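Long-range contacts in glucose-6-phosphate isomerase (Chlamydia trachomatis D/UW-3/CX, PDB 6OTU), which catalyses the reversible isomerisation of glucose-6-phosphate to fructose-6-phosphate: residues T55-E61 with S454-V460; A170-C175 with L464-A469; F240-Q246 with Y256-L262; S391-G395 with P446-F450. One frame throughout, in Å; residues are numbered along the deposited sequence.

Interaction 1: T55-E61 with S454-V460; sequences TYSYATE and SPSSILV. With ACT (acetate ion), chain B.
Tyr56 and Leu459 meet as a non-hydrogen-bonded pair on two antiparallel strands of the six-stranded mixed sheet, one of the two main sheets of the phosphoglucose isomerase fold. Their side chains cross at about a right angle. Leu459 CB lies at the ring edge, in plane, and Leu459 CD1 comes within 3.8 Å of Tyr56 CD1. With CG anti to the backbone N (chi1 -171°), the Tyr56 ring runs along the partner strand as far as Ser457. There Tyr56 OH and Ser457 OG are 3.2 Å apart, at most a weak hydrogen bond. Helix 313-327 packs on this ring through Leu313, Ser317 and Leu320.

The other face carries Thr55, Ser57, Ile458 and Val460. Leu528, Val531 and Leu532 of the second subunit pack on it, so this face belongs to the dimer interface. Thr55 and Val460 are a hydrogen-bonded pair, as are Ser57 and Ile458. At the outer end Thr55 OG1 donates to an acetate oxygen, probably from the crystallisation liquor.

After Ser57 the chain makes a type I turn from Tyr58 to Glu61 and comes back to the partner strand. Glu61 lays its bent chain (chi2 -87°) across Pro455 at about a right angle. Its carboxylate is held by Asn324, and Glu61 OE1 touches Pro455 CB at 3.5 Å. Thr60 grips Ser456 twice. Ser456 N donates to Thr60 O at 2.9 Å, and Thr60 OG1 donates to Ser456 O at 2.7 Å from well above the carbonyl plane.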
loop_
_atom_site.group_PDB
_atom_site.type_symbol
_atom_site.label_atom_id
_atom_site.label_comp_id
_atom_site.label_asym_id
_atom_site.label_seq_id
_atom_site.Cartn_x
_atom_site.Cartn_y
_atom_site.Cartn_z
ATOM N N THR A 55 -11.938 -18.652 -12.426
ATOM C CA THR A 55 -10.902 -19.649 -12.652
ATOM C C THR A 55 -9.689 -19.284 -11.808
ATOM O O THR A 55 -9.331 -18.106 -11.681
ATOM C CB THR A 55 -10.528 -19.766 -14.139
ATOM O OG1 THR A 55 -11.713 -20.041 -14.897
ATOM C CG2 THR A 55 -9.520 -20.894 -14.355
ATOM N N TYR A 56 -9.095 -20.301 -11.195
ATOM C CA TYR A 56 -7.917 -20.168 -10.350
ATOM C C TYR A 56 -6.840 -21.090 -10.903
ATOM O O TYR A 56 -7.029 -22.311 -10.939
ATOM C CB TYR A 56 -8.252 -20.540 -8.911
ATOM C CG TYR A 56 -7.194 -20.266 -7.872
ATOM C CD1 TYR A 56 -6.863 -18.958 -7.508
ATOM C CD2 TYR A 56 -6.540 -21.314 -7.222
ATOM C CE1 TYR A 56 -5.910 -18.705 -6.536
ATOM C CE2 TYR A 56 -5.579 -21.066 -6.238
ATOM C CZ TYR A 56 -5.277 -19.754 -5.896
ATOM O OH TYR A 56 -4.330 -19.477 -4.924
ATOM N N SER A 57 -5.730 -20.508 -11.355
ATOM C CA SER A 57 -4.596 -21.248 -11.903
ATOM C C SER A 57 -3.413 -21.105 -10.959
ATOM O O SER A 57 -3.097 -19.999 -10.523
ATOM C CB SER A 57 -4.206 -20.751 -13.299
ATOM O OG SER A 57 -3.352 -21.679 -13.967
ATOM N N TYR A 58 -2.767 -22.228 -10.647
ATOM C CA TYR A 58 -1.610 -22.245 -9.759
ATOM C C TYR A 58 -0.500 -23.105 -10.341
ATOM O O TYR A 58 0.336 -23.609 -9.588
ATOM C CB TYR A 58 -1.972 -22.755 -8.352
ATOM C CG TYR A 58 -2.783 -24.046 -8.330
ATOM C CD1 TYR A 58 -4.135 -24.045 -8.669
ATOM C CD2 TYR A 58 -2.204 -25.262 -7.962
ATOM C CE1 TYR A 58 -4.892 -25.210 -8.649
ATOM C CE2 TYR A 58 -2.961 -26.445 -7.944
ATOM C CZ TYR A 58 -4.310 -26.406 -8.289
ATOM O OH TYR A 58 -5.086 -27.556 -8.271
ATOM N N ALA A 59 -0.493 -23.303 -11.665
ATOM C CA ALA A 59 0.637 -23.957 -12.301
ATOM C C ALA A 59 1.939 -23.183 -12.080
ATOM O O ALA A 59 3.025 -23.767 -12.176
ATOM C CB ALA A 59 0.350 -24.137 -13.795
ATOM N N THR A 60 1.859 -21.893 -11.766
ATOM C CA THR A 60 3.046 -21.088 -11.495
ATOM C C THR A 60 3.393 -21.013 -10.003
ATOM O O THR A 60 4.190 -20.162 -9.609
ATOM C CB THR A 60 2.862 -19.684 -12.075
ATOM O OG1 THR A 60 1.593 -19.156 -11.662
ATOM C CG2 THR A 60 2.904 -19.726 -13.608
ATOM N N GLU A 61 2.796 -21.865 -9.167
ATOM C CA GLU A 61 3.267 -22.104 -7.804
ATOM C C GLU A 61 4.207 -23.302 -7.808
ATOM O O GLU A 61 4.086 -24.200 -8.644
ATOM C CB GLU A 61 2.110 -22.389 -6.840
ATOM C CG GLU A 61 1.045 -21.307 -6.749
ATOM C CD GLU A 61 1.380 -20.241 -5.743
ATOM O OE1 GLU A 61 2.456 -20.329 -5.107
ATOM O OE2 GLU A 61 0.574 -19.297 -5.601
ATOM N N SER A 454 9.875 -17.661 -9.028
ATOM C CA SER A 454 9.138 -16.812 -8.110
ATOM C C SER A 454 7.660 -17.146 -8.276
ATOM O O SER A 454 7.107 -16.953 -9.376
ATOM C CB SER A 454 9.415 -15.333 -8.397
ATOM O OG SER A 454 8.429 -14.473 -7.874
ATOM N N PRO A 455 6.996 -17.688 -7.254
ATOM C CA PRO A 455 5.684 -18.310 -7.464
ATOM C C PRO A 455 4.538 -17.306 -7.514
ATOM O O PRO A 455 4.597 -16.209 -6.957
ATOM C CB PRO A 455 5.539 -19.233 -6.245
ATOM C CG PRO A 455 6.363 -18.581 -5.195
ATOM C CD PRO A 455 7.518 -17.926 -5.892
ATOM N N SER A 456 3.459 -17.723 -8.180
ATOM C CA SER A 456 2.270 -16.890 -8.236
ATOM C C SER A 456 1.054 -17.743 -8.562
ATOM O O SER A 456 1.175 -18.872 -9.055
ATOM C CB SER A 456 2.417 -15.752 -9.261
ATOM O OG SER A 456 2.711 -16.240 -10.558
ATOM N N SER A 457 -0.122 -17.181 -8.266
ATOM C CA SER A 457 -1.400 -17.725 -8.698
ATOM C C SER A 457 -2.207 -16.638 -9.404
ATOM O O SER A 457 -1.912 -15.440 -9.312
ATOM C CB SER A 457 -2.207 -18.311 -7.524
ATOM O OG SER A 457 -2.698 -17.296 -6.665
ATOM N N ILE A 458 -3.245 -17.082 -10.105
ATOM C CA ILE A 458 -4.061 -16.247 -10.977
ATOM C C ILE A 458 -5.518 -16.560 -10.676
ATOM O O ILE A 458 -5.955 -17.704 -10.844
ATOM C CB ILE A 458 -3.775 -16.497 -12.472
ATOM C CG1 ILE A 458 -2.286 -16.355 -12.802
ATOM C CG2 ILE A 458 -4.610 -15.565 -13.330
ATOM C CD1 ILE A 458 -1.943 -16.651 -14.281
ATOM N N LEU A 459 -6.267 -15.549 -10.256
ATOM C CA LEU A 459 -7.699 -15.662 -10.042
ATOM C C LEU A 459 -8.404 -14.705 -10.995
ATOM O O LEU A 459 -8.092 -13.507 -11.006
ATOM C CB LEU A 459 -8.046 -15.339 -8.589
ATOM C CG LEU A 459 -9.514 -15.503 -8.218
ATOM C CD1 LEU A 459 -9.953 -16.953 -8.387
ATOM C CD2 LEU A 459 -9.739 -15.008 -6.794
ATOM N N VAL A 460 -9.345 -15.223 -11.800
ATOM C CA VAL A 460 -10.007 -14.414 -12.825
ATOM C C VAL A 460 -11.510 -14.655 -12.800
ATOM O O VAL A 460 -11.963 -15.797 -12.676
ATOM C CB VAL A 460 -9.467 -14.707 -14.248
ATOM C CG1 VAL A 460 -9.862 -13.583 -15.221
ATOM C CG2 VAL A 460 -7.982 -14.894 -14.238
HETATM C C ACT B . -13.969 -17.722 -16.204
HETATM O O ACT B . -12.959 -18.390 -16.534
HETATM O OXT ACT B . -14.042 -16.473 -16.038
HETATM C CH3 ACT B . -15.319 -18.541 -15.956
#

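Interaction 2: A170-C175 with L464-A469; sequences AMQGSC and LSPRIA
Ser174 OG is held by two groups: it bonds to Gln410 NE2, its strongest partner, and donates weakly to Leu464 O at 3.2 Å. Gln410 NE2 also bonds Ala170 O, and Leu464 O weakly. The rest of the contact is apolar. Pro466 is its centre, at the start of helix 466-487. The Met171 chain passes obliquely over it, with Met171 SD 4.1 Å from Pro466 CB. That chain is extended beyond CG (chi2 176°), which carries Met171 CE on to Ala469 CB. Cys175 SG presses on Pro466 CG at 3.6 Å, and Ser174 CB lies against Pro466 CD. One turn on in the second helix, Ala469 CB meets Ala170 CB at 4.2 Å, and Leu464 CD2 rests on Ala170 O. Ser465 is the N-cap of this helix. Ser465 OG accepts from Ile468 N at 3.1 Å, with a nearly straight N-H...O angle of 168°. The contact thus sets the C-terminal end of helix 162-172 against the N-terminal end of helix 466-487. Helices 275-285 and 287-303 flank it through Phe285 and Phe293, while Phe406 of strand 401-406 touches Leu464.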
loop_
_atom_site.group_PDB
_atom_site.type_symbol
_atom_site.label_atom_id
_atom_site.label_comp_id
_atom_site.label_asym_id
_atom_site.label_seq_id
_atom_site.Cartn_x
_atom_site.Cartn_y
_atom_site.Cartn_z
ATOM N N ALA A 170 -14.961 -0.892 -5.678
ATOM C CA ALA A 170 -15.060 -2.074 -6.534
ATOM C C ALA A 170 -16.313 -2.018 -7.394
ATOM O O ALA A 170 -16.297 -2.425 -8.562
ATOM C CB ALA A 170 -15.064 -3.346 -5.692
ATOM N N MET A 171 -17.402 -1.519 -6.830
ATOM C CA MET A 171 -18.687 -1.515 -7.502
ATOM C C MET A 171 -18.947 -0.244 -8.286
ATOM O O MET A 171 -19.884 -0.224 -9.101
ATOM C CB MET A 171 -19.810 -1.695 -6.482
ATOM C CG MET A 171 -19.805 -3.024 -5.811
ATOM S SD MET A 171 -21.088 -3.104 -4.545
ATOM C CE MET A 171 -20.397 -4.453 -3.599
ATOM N N GLN A 172 -18.168 0.814 -8.029
ATOM C CA GLN A 172 -18.387 2.104 -8.674
ATOM C C GLN A 172 -18.475 1.987 -10.198
ATOM O O GLN A 172 -19.251 2.706 -10.828
ATOM C CB GLN A 172 -17.263 3.046 -8.263
ATOM C CG GLN A 172 -17.506 4.511 -8.479
ATOM C CD GLN A 172 -16.270 5.331 -8.108
ATOM O OE1 GLN A 172 -15.147 5.011 -8.520
ATOM N NE2 GLN A 172 -16.468 6.382 -7.318
ATOM N N GLY A 173 -17.713 1.067 -10.804
ATOM C CA GLY A 173 -17.692 0.953 -12.250
ATOM C C GLY A 173 -18.871 0.215 -12.846
ATOM O O GLY A 173 -19.117 0.333 -14.053
ATOM N N SER A 174 -19.612 -0.530 -12.029
ATOM C CA SER A 174 -20.728 -1.334 -12.501
ATOM C C SER A 174 -22.084 -0.684 -12.276
ATOM O O SER A 174 -23.013 -0.966 -13.032
ATOM C CB SER A 174 -20.733 -2.707 -11.811
ATOM O OG SER A 174 -19.429 -3.194 -11.604
ATOM N N CYS A 175 -22.236 0.164 -11.259
ATOM C CA CYS A 175 -23.562 0.623 -10.856
ATOM C C CYS A 175 -23.677 2.112 -11.113
ATOM O O CYS A 175 -22.897 2.894 -10.541
ATOM C CB CYS A 175 -23.812 0.329 -9.381
ATOM S SG CYS A 175 -23.473 -1.377 -8.931
ATOM N N LEU A 464 -15.773 -7.642 -13.028
ATOM C CA LEU A 464 -16.025 -7.193 -11.673
ATOM C C LEU A 464 -17.451 -6.664 -11.587
ATOM O O LEU A 464 -17.899 -5.905 -12.448
ATOM C CB LEU A 464 -15.006 -6.118 -11.272
ATOM C CG LEU A 464 -15.036 -5.552 -9.843
ATOM C CD1 LEU A 464 -15.005 -6.660 -8.792
ATOM C CD2 LEU A 464 -13.898 -4.569 -9.617
ATOM N N SER A 465 -18.167 -7.083 -10.556
ATOM C CA SER A 465 -19.570 -6.734 -10.381
ATOM C C SER A 465 -19.858 -6.724 -8.887
ATOM O O SER A 465 -19.009 -7.122 -8.083
ATOM C CB SER A 465 -20.474 -7.738 -11.099
ATOM O OG SER A 465 -20.324 -9.022 -10.508
ATOM N N PRO A 466 -21.041 -6.245 -8.484
ATOM C CA PRO A 466 -21.421 -6.405 -7.066
ATOM C C PRO A 466 -21.307 -7.843 -6.584
ATOM O O PRO A 466 -20.716 -8.098 -5.530
ATOM C CB PRO A 466 -22.870 -5.894 -7.033
ATOM C CG PRO A 466 -22.911 -4.868 -8.114
ATOM C CD PRO A 466 -21.955 -5.339 -9.201
ATOM N N ARG A 467 -21.849 -8.797 -7.342
ATOM C CA ARG A 467 -21.802 -10.198 -6.927
ATOM C C ARG A 467 -20.361 -10.686 -6.799
ATOM O O ARG A 467 -19.973 -11.259 -5.770
ATOM C CB ARG A 467 -22.571 -11.065 -7.926
ATOM C CG ARG A 467 -22.557 -12.527 -7.548
ATOM C CD ARG A 467 -23.514 -13.375 -8.365
ATOM N NE ARG A 467 -23.449 -14.764 -7.910
ATOM C CZ ARG A 467 -24.393 -15.368 -7.193
ATOM N NH1 ARG A 467 -25.509 -14.718 -6.858
ATOM N NH2 ARG A 467 -24.231 -16.635 -6.826
ATOM N N ILE A 468 -19.547 -10.434 -7.832
ATOM C CA ILE A 468 -18.160 -10.887 -7.839
ATOM C C ILE A 468 -17.358 -10.199 -6.733
ATOM O O ILE A 468 -16.505 -10.825 -6.090
ATOM C CB ILE A 468 -17.537 -10.664 -9.231
ATOM C CG1 ILE A 468 -18.172 -11.598 -10.262
ATOM C CG2 ILE A 468 -16.025 -10.865 -9.183
ATOM C CD1 ILE A 468 -17.839 -13.072 -10.055
ATOM N N ALA A 469 -17.609 -8.905 -6.498
ATOM C CA ALA A 469 -16.990 -8.228 -5.358
ATOM C C ALA A 469 -17.312 -8.945 -4.053
ATOM O O ALA A 469 -16.425 -9.155 -3.217
ATOM C CB ALA A 469 -17.450 -6.770 -5.280
#

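Interaction 3: F240-Q246 with Y256-L262; sequences FVAVTSQ and YLEVFHL
Tyr256, just before strand 258-262, has CG anti to its carbonyl carbon (chi1 -61°), and this swings the ring over Ala242 of strand 240-245. Phe260 has the same first torsion (chi1 -63°), which puts its ring edge at Val241. These two strands are parallel neighbours at one edge of the five-stranded parallel sheet of the SIS fold. Ala242 CB sits 3.5 Å from the Tyr256 ring centroid, almost on the ring normal, a clear CH-pi contact. Phe240 O lies at the edge of the same ring. On the other side of the sheet, Val241 CG1 is 4.0 Å from Phe260 CD2. Phe260 CB also touches Val243 CG2. Met275 and Val279 of helix 275-285 pack on both Val243 and Phe260.

The backbone bonds alternate in the parallel manner. Ala242 N donates to Glu258 O at 3.0 Å, and Phe260 N to Ala242 O at 2.8 Å. Thr244 N then donates to Phe260 O. The last bond, from Gln246 N to Leu262 O, is weak. Thr244 OG1 lies within hydrogen-bonding reach of Ser248 OG and of the carbonyls of Ser210 and Lys211. Those two residues line the glucose-6-phosphate pocket, and the Leu262 side chain is about 7 Å from the bound sugar phosphate.

At this end the Gln246 amide stacks on one face of the His261 ring, the planes 23° apart. Asp251 OD1 holds His261 NE2, and Gln246 OE1 is bonded to Trp263. Gln246 NE2 comes to 3.7 Å from His261 CE1.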
loop_
_atom_site.group_PDB
_atom_site.type_symbol
_atom_site.label_atom_id
_atom_site.label_comp_id
_atom_site.label_asym_id
_atom_site.label_seq_id
_atom_site.Cartn_x
_atom_site.Cartn_y
_atom_site.Cartn_z
ATOM N N PHE A 240 -27.543 12.873 10.649
ATOM C CA PHE A 240 -26.604 11.897 11.202
ATOM C C PHE A 240 -27.277 10.547 11.411
ATOM O O PHE A 240 -28.342 10.461 12.035
ATOM C CB PHE A 240 -25.996 12.404 12.508
ATOM C CG PHE A 240 -25.032 13.528 12.302
ATOM C CD1 PHE A 240 -25.491 14.806 12.007
ATOM C CD2 PHE A 240 -23.668 13.306 12.359
ATOM C CE1 PHE A 240 -24.605 15.840 11.785
ATOM C CE2 PHE A 240 -22.767 14.354 12.151
ATOM C CZ PHE A 240 -23.238 15.612 11.860
ATOM N N VAL A 241 -26.649 9.504 10.872
ATOM C CA VAL A 241 -27.083 8.121 11.002
ATOM C C VAL A 241 -25.992 7.369 11.750
ATOM O O VAL A 241 -24.800 7.619 11.530
ATOM C CB VAL A 241 -27.354 7.490 9.614
ATOM C CG1 VAL A 241 -27.269 5.961 9.659
ATOM C CG2 VAL A 241 -28.712 7.944 9.082
ATOM N N ALA A 242 -26.388 6.475 12.655
ATOM C CA ALA A 242 -25.420 5.650 13.362
ATOM C C ALA A 242 -25.511 4.191 12.919
ATOM O O ALA A 242 -26.585 3.676 12.579
ATOM C CB ALA A 242 -25.593 5.751 14.878
ATOM N N VAL A 243 -24.347 3.547 12.893
ATOM C CA VAL A 243 -24.205 2.114 12.688
ATOM C C VAL A 243 -23.307 1.640 13.818
ATOM O O VAL A 243 -22.139 2.030 13.885
ATOM C CB VAL A 243 -23.605 1.775 11.315
ATOM C CG1 VAL A 243 -23.475 0.267 11.120
ATOM C CG2 VAL A 243 -24.455 2.375 10.207
ATOM N N THR A 244 -23.854 0.837 14.728
ATOM C CA THR A 244 -23.128 0.444 15.928
ATOM C C THR A 244 -23.683 -0.867 16.462
ATOM O O THR A 244 -24.753 -1.330 16.050
ATOM C CB THR A 244 -23.203 1.524 17.024
ATOM O OG1 THR A 244 -22.414 1.103 18.133
ATOM C CG2 THR A 244 -24.635 1.707 17.519
ATOM N N SER A 245 -22.929 -1.461 17.390
ATOM C CA SER A 245 -23.373 -2.648 18.108
ATOM C C SER A 245 -24.658 -2.366 18.883
ATOM O O SER A 245 -24.872 -1.264 19.393
ATOM C CB SER A 245 -22.278 -3.116 19.071
ATOM O OG SER A 245 -22.334 -4.521 19.246
ATOM N N GLN A 246 -25.523 -3.375 18.975
ATOM C CA GLN A 246 -26.760 -3.195 19.724
ATOM C C GLN A 246 -26.457 -2.968 21.202
ATOM O O GLN A 246 -25.609 -3.643 21.788
ATOM C CB GLN A 246 -27.673 -4.406 19.551
ATOM C CG GLN A 246 -29.117 -4.141 19.943
ATOM C CD GLN A 246 -30.099 -4.927 19.091
ATOM O OE1 GLN A 246 -29.774 -5.997 18.578
ATOM N NE2 GLN A 246 -31.308 -4.394 18.934
ATOM N N TYR A 256 -29.665 10.313 16.644
ATOM C CA TYR A 256 -29.469 10.013 15.231
ATOM C C TYR A 256 -30.803 9.912 14.496
ATOM O O TYR A 256 -31.804 9.430 15.044
ATOM C CB TYR A 256 -28.676 8.717 15.065
ATOM C CG TYR A 256 -27.297 8.808 15.684
ATOM C CD1 TYR A 256 -26.243 9.403 14.993
ATOM C CD2 TYR A 256 -27.053 8.315 16.964
ATOM C CE1 TYR A 256 -24.994 9.502 15.551
ATOM C CE2 TYR A 256 -25.801 8.407 17.530
ATOM C CZ TYR A 256 -24.775 9.005 16.822
ATOM O OH TYR A 256 -23.523 9.101 17.380
ATOM N N LEU A 257 -30.802 10.382 13.248
ATOM C CA LEU A 257 -31.966 10.231 12.382
ATOM C C LEU A 257 -32.379 8.768 12.263
ATOM O O LEU A 257 -33.571 8.446 12.234
ATOM C CB LEU A 257 -31.663 10.826 11.001
ATOM C CG LEU A 257 -32.567 10.377 9.846
ATOM C CD1 LEU A 257 -33.922 11.086 9.863
ATOM C CD2 LEU A 257 -31.864 10.567 8.503
ATOM N N GLU A 258 -31.402 7.869 12.194
ATOM C CA GLU A 258 -31.661 6.439 12.182
ATOM C C GLU A 258 -30.446 5.752 12.783
ATOM O O GLU A 258 -29.348 6.320 12.831
ATOM C CB GLU A 258 -31.953 5.917 10.763
ATOM C CG GLU A 258 -32.402 4.446 10.658
ATOM C CD GLU A 258 -33.598 4.103 11.536
ATOM O OE1 GLU A 258 -33.416 3.916 12.754
ATOM O OE2 GLU A 258 -34.726 4.004 11.011
ATOM N N VAL A 259 -30.661 4.529 13.260
ATOM C CA VAL A 259 -29.610 3.739 13.886
ATOM C C VAL A 259 -29.710 2.319 13.345
ATOM O O VAL A 259 -30.770 1.692 13.445
ATOM C CB VAL A 259 -29.717 3.733 15.422
ATOM C CG1 VAL A 259 -28.722 2.725 16.022
ATOM C CG2 VAL A 259 -29.521 5.154 15.996
ATOM N N PHE A 260 -28.613 1.814 12.774
ATOM C CA PHE A 260 -28.516 0.434 12.308
ATOM C C PHE A 260 -27.554 -0.340 13.206
ATOM O O PHE A 260 -26.681 0.234 13.856
ATOM C CB PHE A 260 -28.066 0.368 10.834
ATOM C CG PHE A 260 -29.038 1.008 9.870
ATOM C CD1 PHE A 260 -30.087 0.274 9.328
ATOM C CD2 PHE A 260 -28.913 2.358 9.520
ATOM C CE1 PHE A 260 -30.990 0.868 8.435
ATOM C CE2 PHE A 260 -29.807 2.965 8.640
ATOM C CZ PHE A 260 -30.855 2.219 8.098
ATOM N N HIS A 261 -27.716 -1.655 13.237
ATOM C CA HIS A 261 -26.990 -2.500 14.173
ATOM C C HIS A 261 -26.157 -3.555 13.460
ATOM O O HIS A 261 -26.571 -4.115 12.437
ATOM C CB HIS A 261 -27.949 -3.220 15.132
ATOM C CG HIS A 261 -28.872 -2.309 15.868
ATOM N ND1 HIS A 261 -30.239 -2.478 15.861
ATOM C CD2 HIS A 261 -28.630 -1.224 16.639
ATOM C CE1 HIS A 261 -30.801 -1.535 16.596
ATOM N NE2 HIS A 261 -29.846 -0.759 17.077
ATOM N N LEU A 262 -24.986 -3.819 14.022
ATOM C CA LEU A 262 -24.308 -5.101 13.953
ATOM C C LEU A 262 -24.320 -5.673 15.374
ATOM O O LEU A 262 -25.033 -5.179 16.245
ATOM C CB LEU A 262 -22.904 -4.941 13.361
ATOM C CG LEU A 262 -21.856 -4.139 14.142
ATOM C CD1 LEU A 262 -20.458 -4.617 13.751
ATOM C CD2 LEU A 262 -21.992 -2.616 13.918
#

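Interaction 4: S391-G395 with P446-F450; sequences SLHQG and PNKRF
Gln394 lies across Phe450, and both its packing and its hydrogen bonds hold it there. This is the tight part of the contact. Gln394 CG touches Phe450 CE1 at 3.7 Å. The amide plane is turned 22° from the ring, and Gln394 NE2 sits over one face near the rim. Beyond CG the Gln394 chain is extended (chi2 -166°), so the amide reaches the loop backbone. There Gln394 NE2 donates to Asn447 O at 2.8 Å and to Arg449 O at 3.0 Å. Both bonds are nearly straight, and both acceptors lie close to the amide plane. The two N-H groups are thus used, which fixes the rotation of the amide. His393 CB comes to the edge of the Phe450 ring, 3.8 Å from Phe450 CD1.

The other side is looser: a single water lies between Gln394 OE1 and Asn447 OD1, 3.0 Å from the latter. Gln394 OE1 also accepts from Gln390. Arg449 is exposed, and its NE donates to Asn443 O.

The C-terminal part of helix 389-394 packs against the loop between helix 422-439 and strand 456-461. Helix 422-439 holds His393 through Gln433 and touches it with Ala436 and Leu437. The second subunit closes over the outside: its Asp493 accepts from Asn447 ND2, its Ser360 bonds to Gln394 O, and its Leu499 packs on Phe450.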
loop_
_atom_site.group_PDB
_atom_site.type_symbol
_atom_site.label_atom_id
_atom_site.label_comp_id
_atom_site.label_asym_id
_atom_site.label_seq_id
_atom_site.Cartn_x
_atom_site.Cartn_y
_atom_site.Cartn_z
ATOM N N SER A 391 12.032 -5.522 -8.260
ATOM C CA SER A 391 12.576 -6.361 -7.189
ATOM C C SER A 391 12.050 -7.798 -7.243
ATOM O O SER A 391 12.773 -8.738 -6.887
ATOM C CB SER A 391 12.269 -5.736 -5.821
ATOM O OG SER A 391 12.983 -6.415 -4.814
ATOM N N LEU A 392 10.808 -7.997 -7.678
ATOM C CA LEU A 392 10.318 -9.362 -7.842
ATOM C C LEU A 392 11.138 -10.112 -8.889
ATOM O O LEU A 392 11.490 -11.276 -8.685
ATOM C CB LEU A 392 8.830 -9.347 -8.207
ATOM C CG LEU A 392 7.798 -9.299 -7.056
ATOM C CD1 LEU A 392 7.979 -8.142 -6.133
ATOM C CD2 LEU A 392 6.380 -9.272 -7.593
ATOM N N HIS A 393 11.499 -9.436 -9.995
ATOM C CA HIS A 393 12.228 -10.075 -11.091
ATOM C C HIS A 393 13.724 -10.230 -10.804
ATOM O O HIS A 393 14.339 -11.180 -11.300
ATOM C CB HIS A 393 12.048 -9.283 -12.404
ATOM C CG HIS A 393 10.726 -9.508 -13.076
ATOM N ND1 HIS A 393 10.327 -10.742 -13.548
ATOM C CD2 HIS A 393 9.707 -8.658 -13.346
ATOM C CE1 HIS A 393 9.115 -10.645 -14.065
ATOM N NE2 HIS A 393 8.712 -9.393 -13.947
ATOM N N GLN A 394 14.331 -9.322 -10.018
ATOM C CA GLN A 394 15.789 -9.260 -9.936
ATOM C C GLN A 394 16.334 -8.910 -8.559
ATOM O O GLN A 394 17.557 -8.831 -8.409
ATOM C CB GLN A 394 16.356 -8.251 -10.956
ATOM C CG GLN A 394 16.362 -8.736 -12.400
ATOM C CD GLN A 394 17.229 -7.859 -13.282
ATOM O OE1 GLN A 394 17.246 -6.640 -13.124
ATOM N NE2 GLN A 394 17.965 -8.474 -14.209
ATOM N N GLY A 395 15.487 -8.689 -7.560
ATOM C CA GLY A 395 15.958 -8.499 -6.206
ATOM C C GLY A 395 16.386 -9.806 -5.570
ATOM O O GLY A 395 16.316 -10.881 -6.159
ATOM N N PRO A 446 24.787 -10.511 -16.908
ATOM C CA PRO A 446 24.142 -10.722 -15.602
ATOM C C PRO A 446 23.101 -9.658 -15.269
ATOM O O PRO A 446 22.117 -9.974 -14.595
ATOM C CB PRO A 446 25.317 -10.700 -14.610
ATOM C CG PRO A 446 26.540 -10.849 -15.422
ATOM C CD PRO A 446 26.230 -10.268 -16.775
ATOM N N ASN A 447 23.264 -8.417 -15.753
ATOM C CA ASN A 447 22.283 -7.368 -15.496
ATOM C C ASN A 447 20.922 -7.675 -16.121
ATOM O O ASN A 447 19.914 -7.079 -15.720
ATOM C CB ASN A 447 22.801 -6.023 -16.016
ATOM C CG ASN A 447 22.298 -4.839 -15.193
ATOM O OD1 ASN A 447 22.179 -4.934 -13.979
ATOM N ND2 ASN A 447 22.002 -3.722 -15.855
ATOM N N LYS A 448 20.871 -8.585 -17.088
ATOM C CA LYS A 448 19.658 -8.845 -17.850
ATOM C C LYS A 448 19.144 -10.256 -17.632
ATOM O O LYS A 448 18.331 -10.735 -18.432
ATOM C CB LYS A 448 19.887 -8.626 -19.352
ATOM C CG LYS A 448 20.178 -7.207 -19.790
ATOM C CD LYS A 448 20.894 -7.245 -21.150
ATOM C CE LYS A 448 20.435 -6.150 -22.108
ATOM N NZ LYS A 448 20.931 -4.799 -21.734
ATOM N N ARG A 449 19.609 -10.953 -16.607
ATOM C CA ARG A 449 19.095 -12.290 -16.405
ATOM C C ARG A 449 18.104 -12.319 -15.245
ATOM O O ARG A 449 18.117 -11.473 -14.342
ATOM C CB ARG A 449 20.216 -13.323 -16.231
ATOM C CG ARG A 449 21.159 -13.158 -15.089
ATOM C CD ARG A 449 22.075 -14.387 -15.015
ATOM N NE ARG A 449 23.110 -14.374 -16.051
ATOM C CZ ARG A 449 24.418 -14.289 -15.808
ATOM N NH1 ARG A 449 24.857 -14.213 -14.557
ATOM N NH2 ARG A 449 25.287 -14.279 -16.814
ATOM N N PHE A 450 17.185 -13.275 -15.343
ATOM C CA PHE A 450 16.029 -13.396 -14.470
ATOM C C PHE A 450 15.999 -14.845 -14.004
ATOM O O PHE A 450 15.856 -15.756 -14.823
ATOM C CB PHE A 450 14.756 -12.994 -15.220
ATOM C CG PHE A 450 14.820 -11.600 -15.803
ATOM C CD1 PHE A 450 14.422 -10.503 -15.059
ATOM C CD2 PHE A 450 15.303 -11.387 -17.081
ATOM C CE1 PHE A 450 14.497 -9.214 -15.589
ATOM C CE2 PHE A 450 15.374 -10.104 -17.617
ATOM C CZ PHE A 450 14.973 -9.022 -16.871
HETATM O O HOH W 1 19.521 -5.573 -12.786
#

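Overall arrangement
From the N terminus, strand 54-57 opens interaction 1, which closes only at strand 456-461, almost four hundred residues on. Helix 162-172 opens interaction 2, closed by helix 466-487 just after that strand. Interactions 1 and 2 therefore cross. Interaction 3 is a short loop within the five-stranded sheet, nested inside both. Interaction 4 follows it in series, also nested in both, and ties helix 389-394 to the loop leading into strand 456-461. Interactions 1 and 4 lie on the same side of the chain's centre and both touch the second subunit. Interaction 3 lies on the opposite side, its centre about 53 Å from that of interaction 4.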